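Long-range contacts in beta-n-acetylhexosaminidase (Streptomyces plicatus, PDB 1HP5), which probably hydrolyses terminal non-reducing N-acetylhexosamine residues from glycans and glycoconjugates as a family 20 glycoside hydrolase: residues L314-D319 with A331-V336; V348-L353 with L363-G368. All blocks are in the same frame, centred on the assembly; numbering follows the deposited sequence.

Contact 1. Residues L314-D319 with A331-V336. With NGT (3ar,5R,6S,7R,7ar-5-hydroxymethyl-2-methyl-5,6,7,7a-tetrahydro-3ah-pyrano[3,2-D]thiazole-6,7-diol), chain F.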
loop_
_atom_site.group_PDB
_atom_site.type_symbol
_atom_site.label_atom_id
_atom_site.label_comp_id
_atom_site.label_asym_id
_atom_site.label_seq_id
_atom_site.Cartn_x
_atom_site.Cartn_y
_atom_site.Cartn_z
ATOM N N LEU A 314 10.420 -2.439 -9.918
ATOM C CA LEU A 314 10.814 -1.073 -10.230
ATOM C C LEU A 314 9.692 -0.536 -11.129
ATOM O O LEU A 314 9.458 -1.054 -12.223
ATOM C CB LEU A 314 12.142 -1.083 -10.983
ATOM C CG LEU A 314 13.083 0.109 -10.831
ATOM C CD1 LEU A 314 12.372 1.383 -11.269
ATOM C CD2 LEU A 314 13.556 0.205 -9.388
ATOM N N HIS A 315 8.997 0.496 -10.660
ATOM C CA HIS A 315 7.879 1.074 -11.396
ATOM C C HIS A 315 8.366 2.247 -12.246
ATOM O O HIS A 315 8.916 3.213 -11.720
ATOM C CB HIS A 315 6.819 1.536 -10.384
ATOM C CG HIS A 315 5.426 1.621 -10.930
ATOM N ND1 HIS A 315 5.101 2.363 -12.047
ATOM C CD2 HIS A 315 4.257 1.117 -10.463
ATOM C CE1 HIS A 315 3.795 2.315 -12.242
ATOM N NE2 HIS A 315 3.259 1.567 -11.294
ATOM N N ILE A 316 8.174 2.162 -13.560
ATOM C CA ILE A 316 8.608 3.242 -14.446
ATOM C C ILE A 316 7.460 4.123 -14.943
ATOM O O ILE A 316 7.633 4.925 -15.863
ATOM C CB ILE A 316 9.379 2.699 -15.674
ATOM C CG1 ILE A 316 8.519 1.691 -16.443
ATOM C CG2 ILE A 316 10.681 2.055 -15.220
ATOM C CD1 ILE A 316 9.145 1.240 -17.758
ATOM N N GLY A 317 6.289 3.975 -14.330
ATOM C CA GLY A 317 5.139 4.777 -14.715
ATOM C C GLY A 317 4.697 4.599 -16.159
ATOM O O GLY A 317 4.347 3.496 -16.571
ATOM N N GLY A 318 4.698 5.690 -16.921
ATOM C CA GLY A 318 4.299 5.620 -18.317
ATOM C C GLY A 318 2.910 6.165 -18.592
ATOM O O GLY A 318 2.395 6.055 -19.706
ATOM N N ASP A 319 2.306 6.770 -17.575
ATOM C CA ASP A 319 0.970 7.329 -17.692
ATOM C C ASP A 319 0.973 8.745 -18.241
ATOM O O ASP A 319 1.925 9.504 -18.051
ATOM C CB ASP A 319 0.291 7.356 -16.319
ATOM C CG ASP A 319 1.029 8.248 -15.326
ATOM O OD1 ASP A 319 2.250 8.047 -15.157
ATOM O OD2 ASP A 319 0.400 9.147 -14.720
ATOM N N ALA A 331 8.747 3.682 -28.784
ATOM C CA ALA A 331 10.200 3.609 -28.932
ATOM C C ALA A 331 10.878 3.770 -27.572
ATOM O O ALA A 331 11.788 3.014 -27.223
ATOM C CB ALA A 331 10.687 4.697 -29.888
ATOM N N PHE A 332 10.424 4.759 -26.806
ATOM C CA PHE A 332 10.987 5.028 -25.487
ATOM C C PHE A 332 10.890 3.808 -24.570
ATOM O O PHE A 332 11.882 3.379 -23.985
ATOM C CB PHE A 332 10.268 6.211 -24.833
ATOM C CG PHE A 332 10.816 6.572 -23.478
ATOM C CD1 PHE A 332 11.964 7.352 -23.362
ATOM C CD2 PHE A 332 10.210 6.096 -22.319
ATOM C CE1 PHE A 332 12.500 7.652 -22.109
ATOM C CE2 PHE A 332 10.739 6.389 -21.064
ATOM C CZ PHE A 332 11.886 7.169 -20.961
ATOM N N MET A 333 9.687 3.255 -24.443
ATOM C CA MET A 333 9.471 2.087 -23.592
ATOM C C MET A 333 10.242 0.868 -24.077
ATOM O O MET A 333 10.665 0.028 -23.280
ATOM C CB MET A 333 7.976 1.769 -23.513
ATOM C CG MET A 333 7.201 2.805 -22.721
ATOM S SD MET A 333 7.953 3.023 -21.083
ATOM C CE MET A 333 6.547 3.694 -20.153
ATOM N N LYS A 334 10.417 0.773 -25.388
ATOM C CA LYS A 334 11.154 -0.338 -25.975
ATOM C C LYS A 334 12.584 -0.287 -25.444
ATOM O O LYS A 334 13.160 -1.306 -25.058
ATOM C CB LYS A 334 11.165 -0.199 -27.498
ATOM C CG LYS A 334 11.833 -1.340 -28.246
ATOM C CD LYS A 334 10.927 -2.558 -28.317
ATOM C CE LYS A 334 11.522 -3.632 -29.218
ATOM N NZ LYS A 334 10.626 -4.819 -29.328
ATOM N N ARG A 335 13.138 0.919 -25.408
ATOM C CA ARG A 335 14.506 1.136 -24.953
ATOM C C ARG A 335 14.723 1.120 -23.440
ATOM O O ARG A 335 15.724 0.580 -22.967
ATOM C CB ARG A 335 15.027 2.460 -25.516
ATOM C CG ARG A 335 15.080 2.508 -27.031
ATOM C CD ARG A 335 15.109 3.943 -27.533
ATOM N NE ARG A 335 15.202 4.014 -28.987
ATOM C CZ ARG A 335 14.921 5.100 -29.701
ATOM N NH1 ARG A 335 14.522 6.212 -29.095
ATOM N NH2 ARG A 335 15.039 5.075 -31.022
ATOM N N VAL A 336 13.800 1.690 -22.671
ATOM C CA VAL A 336 13.987 1.742 -21.223
ATOM C C VAL A 336 13.664 0.481 -20.426
ATOM O O VAL A 336 14.344 0.187 -19.443
ATOM C CB VAL A 336 13.213 2.925 -20.598
ATOM C CG1 VAL A 336 13.620 4.218 -21.282
ATOM C CG2 VAL A 336 11.715 2.698 -20.711
HETATM C C1 NGT F . -4.050 10.020 -12.725
HETATM C C2 NGT F . -2.614 10.540 -13.031
HETATM C C3 NGT F . -1.940 11.160 -11.760
HETATM C C4 NGT F . -2.909 12.025 -10.933
HETATM C C5 NGT F . -4.183 11.221 -10.594
HETATM C C6 NGT F . -5.217 12.011 -9.795
HETATM C C7 NGT F . -2.240 8.287 -13.084
HETATM C C8 NGT F . -1.602 6.945 -13.359
HETATM N N2 NGT F . -1.822 9.406 -13.491
HETATM S S1 NGT F . -3.721 8.292 -12.123
HETATM O O3 NGT F . -0.803 11.918 -12.142
HETATM O O4 NGT F . -2.260 12.438 -9.744
HETATM O O5 NGT F . -4.837 10.758 -11.837
HETATM O O6 NGT F . -6.286 11.164 -9.371
#

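Contact 2. Residues V348-L353 with L363-G368. With NGT (3ar,5R,6S,7R,7ar-5-hydroxymethyl-2-methyl-5,6,7,7a-tetrahydro-3ah-pyrano[3,2-D]thiazole-6,7-diol), chain F.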
loop_
_atom_site.group_PDB
_atom_site.type_symbol
_atom_site.label_atom_id
_atom_site.label_comp_id
_atom_site.label_asym_id
_atom_site.label_seq_id
_atom_site.Cartn_x
_atom_site.Cartn_y
_atom_site.Cartn_z
ATOM N N VAL A 348 7.389 -2.520 -13.722
ATOM C CA VAL A 348 5.976 -2.288 -13.490
ATOM C C VAL A 348 5.675 -0.951 -14.152
ATOM O O VAL A 348 6.488 -0.023 -14.092
ATOM C CB VAL A 348 5.638 -2.175 -11.987
ATOM C CG1 VAL A 348 4.138 -1.927 -11.810
ATOM C CG2 VAL A 348 6.055 -3.448 -11.256
ATOM N N GLY A 349 4.522 -0.859 -14.799
ATOM C CA GLY A 349 4.150 0.385 -15.441
ATOM C C GLY A 349 2.650 0.562 -15.391
ATOM O O GLY A 349 1.920 -0.394 -15.122
ATOM N N TRP A 350 2.180 1.784 -15.620
ATOM C CA TRP A 350 0.745 2.022 -15.640
ATOM C C TRP A 350 0.279 1.316 -16.907
ATOM O O TRP A 350 1.105 1.010 -17.768
ATOM C CB TRP A 350 0.457 3.522 -15.665
ATOM C CG TRP A 350 0.902 4.185 -14.391
ATOM C CD1 TRP A 350 2.005 4.971 -14.212
ATOM C CD2 TRP A 350 0.262 4.096 -13.112
ATOM N NE1 TRP A 350 2.088 5.381 -12.902
ATOM C CE2 TRP A 350 1.033 4.859 -12.203
ATOM C CE3 TRP A 350 -0.891 3.450 -12.646
ATOM C CZ2 TRP A 350 0.689 4.993 -10.853
ATOM C CZ3 TRP A 350 -1.236 3.586 -11.300
ATOM C CH2 TRP A 350 -0.448 4.351 -10.421
ATOM N N HIS A 351 -1.019 1.057 -17.042
ATOM C CA HIS A 351 -1.470 0.292 -18.198
ATOM C C HIS A 351 -1.205 0.851 -19.599
ATOM O O HIS A 351 -1.397 0.138 -20.582
ATOM C CB HIS A 351 -2.946 -0.128 -18.042
ATOM C CG HIS A 351 -3.937 0.959 -18.309
ATOM N ND1 HIS A 351 -4.330 1.864 -17.348
ATOM C CD2 HIS A 351 -4.648 1.259 -19.422
ATOM C CE1 HIS A 351 -5.243 2.675 -17.856
ATOM N NE2 HIS A 351 -5.454 2.328 -19.114
ATOM N N GLN A 352 -0.752 2.099 -19.707
ATOM C CA GLN A 352 -0.432 2.642 -21.025
ATOM C C GLN A 352 0.712 1.808 -21.591
ATOM O O GLN A 352 0.910 1.752 -22.806
ATOM C CB GLN A 352 0.017 4.105 -20.945
ATOM C CG GLN A 352 -1.110 5.116 -20.801
ATOM C CD GLN A 352 -1.901 4.913 -19.530
ATOM O OE1 GLN A 352 -1.328 4.716 -18.459
ATOM N NE2 GLN A 352 -3.224 4.963 -19.637
ATOM N N LEU A 353 1.466 1.167 -20.700
ATOM C CA LEU A 353 2.589 0.327 -21.105
ATOM C C LEU A 353 2.091 -0.848 -21.945
ATOM O O LEU A 353 2.829 -1.389 -22.768
ATOM C CB LEU A 353 3.343 -0.199 -19.875
ATOM C CG LEU A 353 4.579 -1.078 -20.128
ATOM C CD1 LEU A 353 5.593 -0.323 -20.990
ATOM C CD2 LEU A 353 5.209 -1.479 -18.798
ATOM N N LEU A 363 4.577 -6.180 -15.282
ATOM C CA LEU A 363 3.234 -6.071 -14.737
ATOM C C LEU A 363 2.751 -4.686 -15.111
ATOM O O LEU A 363 3.548 -3.753 -15.200
ATOM C CB LEU A 363 3.226 -6.196 -13.210
ATOM C CG LEU A 363 3.532 -7.548 -12.559
ATOM C CD1 LEU A 363 5.028 -7.789 -12.552
ATOM C CD2 LEU A 363 2.997 -7.548 -11.128
ATOM N N VAL A 364 1.456 -4.547 -15.359
ATOM C CA VAL A 364 0.925 -3.239 -15.687
ATOM C C VAL A 364 -0.172 -2.937 -14.695
ATOM O O VAL A 364 -0.926 -3.827 -14.285
ATOM C CB VAL A 364 0.377 -3.157 -17.137
ATOM C CG1 VAL A 364 1.504 -3.437 -18.121
ATOM C CG2 VAL A 364 -0.791 -4.123 -17.333
ATOM N N GLN A 365 -0.242 -1.677 -14.294
ATOM C CA GLN A 365 -1.229 -1.237 -13.327
ATOM C C GLN A 365 -2.346 -0.504 -14.048
ATOM O O GLN A 365 -2.138 0.574 -14.593
ATOM C CB GLN A 365 -0.558 -0.322 -12.297
ATOM C CG GLN A 365 -1.441 0.033 -11.111
ATOM C CD GLN A 365 -0.688 0.787 -10.025
ATOM O OE1 GLN A 365 0.542 0.929 -10.078
ATOM N NE2 GLN A 365 -1.422 1.268 -9.028
ATOM N N TYR A 366 -3.530 -1.108 -14.047
ATOM C CA TYR A 366 -4.699 -0.539 -14.699
ATOM C C TYR A 366 -5.364 0.510 -13.824
ATOM O O TYR A 366 -5.783 0.212 -12.704
ATOM C CB TYR A 366 -5.717 -1.636 -14.998
ATOM C CG TYR A 366 -6.990 -1.109 -15.609
ATOM C CD1 TYR A 366 -7.034 -0.719 -16.948
ATOM C CD2 TYR A 366 -8.153 -0.994 -14.849
ATOM C CE1 TYR A 366 -8.205 -0.231 -17.515
ATOM C CE2 TYR A 366 -9.329 -0.506 -15.405
ATOM C CZ TYR A 366 -9.347 -0.128 -16.739
ATOM O OH TYR A 366 -10.508 0.354 -17.295
ATOM N N TRP A 367 -5.478 1.733 -14.339
ATOM C CA TRP A 367 -6.102 2.807 -13.577
ATOM C C TRP A 367 -7.309 3.410 -14.283
ATOM O O TRP A 367 -7.694 4.551 -14.010
ATOM C CB TRP A 367 -5.086 3.912 -13.260
ATOM C CG TRP A 367 -4.412 4.518 -14.452
ATOM C CD1 TRP A 367 -3.423 3.958 -15.207
ATOM C CD2 TRP A 367 -4.658 5.816 -15.013
ATOM N NE1 TRP A 367 -3.035 4.822 -16.197
ATOM C CE2 TRP A 367 -3.776 5.970 -16.104
ATOM C CE3 TRP A 367 -5.538 6.861 -14.700
ATOM C CZ2 TRP A 367 -3.747 7.133 -16.888
ATOM C CZ3 TRP A 367 -5.509 8.017 -15.478
ATOM C CH2 TRP A 367 -4.619 8.143 -16.559
ATOM N N GLY A 368 -7.904 2.644 -15.190
ATOM C CA GLY A 368 -9.070 3.131 -15.901
ATOM C C GLY A 368 -10.286 3.076 -14.998
ATOM O O GLY A 368 -10.170 2.792 -13.809
HETATM C C1 NGT F . -4.050 10.020 -12.725
HETATM C C2 NGT F . -2.614 10.540 -13.031
HETATM C C3 NGT F . -1.940 11.160 -11.760
HETATM C C4 NGT F . -2.909 12.025 -10.933
HETATM C C5 NGT F . -4.183 11.221 -10.594
HETATM C C6 NGT F . -5.217 12.011 -9.795
HETATM C C7 NGT F . -2.240 8.287 -13.084
HETATM C C8 NGT F . -1.602 6.945 -13.359
HETATM N N2 NGT F . -1.822 9.406 -13.491
HETATM S S1 NGT F . -3.721 8.292 -12.123
HETATM O O3 NGT F . -0.803 11.918 -12.142
HETATM O O4 NGT F . -2.260 12.438 -9.744
HETATM O O5 NGT F . -4.837 10.758 -11.837
HETATM O O6 NGT F . -6.286 11.164 -9.371
#

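Contact 1. Residues L314-D319 with A331-V336
Within the parallel beta-alpha-beta unit of strand 313-315, helix 326-342 and strand 346-350 of the catalytic barrel, Ile316 packs on Met333 and Val336 of the helix, and Gly318 on Met333. The contact is small and apolar. Ile316 and Met333 reach toward each other tip to tip, with CD1 of Ile316 4.0 Å from SD of Met333. The same Ile316 CD1 lies 4.2 Å from CG2 of Val336, one helical turn on. Ile316 CG1 sits between its backbone N and carbonyl carbon (chi1 57°), and an extended chi2 then carries CD1 out to the helix. Met333 bends at chi2 (-54°) and sends its methyl past the isoleucine, where CE meets CA of Gly318 at 3.5 Å; with no side chain there, the methyl lies directly against the backbone. The turn is braced from within, since Gly317 N donates to ND1 of His315 in the imidazole plane (3.0 Å). His315 NE2 is bonded to Gln365, so both ring nitrogens fix its rotation. The chain then delivers Asp319 to the bound thiazoline, OD2 standing 2.6 Å from NGT N2, consistent with the aspartate that orients the substrate's acetamido group in this family. Val336 also touches Tyr295 and Val298 of helix 292-307, while main-chain bonds link Leu314 to strand 346-350 and His315 to Pro249 of strand 246-250.

Contact 2. Residues V348-L353 with L363-G368
The methyl group of the bound thiazoline sits in the angle between the faces of Trp350 and Trp367, which meet each other as an offset edge-to-face pair. NGT C8 lies over the centre of the Trp350 indole, 3.4 Å from CD2, and over the centre of Trp367 as well. The two ring planes stand at 79°, the edge of Trp350 turned to the face of Trp367, with CE3 of the former 3.6 Å from CD1 of the latter. A second shell sets both indoles. Trp367 NE1 donates to a lone pair of Gln352 OE1 (2.8 Å, 161°), which lies in the indole plane, and CE1 of His351 lies against the opposite face from the ligand, toward its rim. Behind Trp350, the extended chain of Gln365 (chi1 -171°) runs alongside, with OE1 over the other face toward the rim; its NE2 is held by Ser393 and Glu444. Trp350 NE1 is bonded to Glu250, and His351 NE2 to Glu376. Beneath the cluster the strands pair in parallel, Gly349 N donating to Leu363 O (3.1 Å) and Gln365 N to Gly349 O (2.6 Å). Aromatic walls at the C-terminal ends of barrel strands, closed round an acetamido-derived methyl, are characteristic of the family 20 hexosaminidase active site.

Overall arrangement
The two contacts follow one another along the chain and neither nest nor cross. From strand 313-315 the chain passes through an active-site loop into helix 326-342, and contact 1 closes this excursion by packing the helix against residues 316-318. The chain then returns as strand 346-350, and contact 2 joins it to strand 363-366 after a short connection that opens with a 3-10 segment and holds no alpha helix. Strands 313-315 and 346-350 are neighbours in the sheet, so the contacts meet: Ile316 N is 2.8 Å from Val348 O, and Gly317 O 2.9 Å from Trp350 N, both probable hydrogen bonds. Together they join three neighbouring barrel strands, whose C-terminal ends and following loops bring Asp319, Trp350 and Trp367 to NGT.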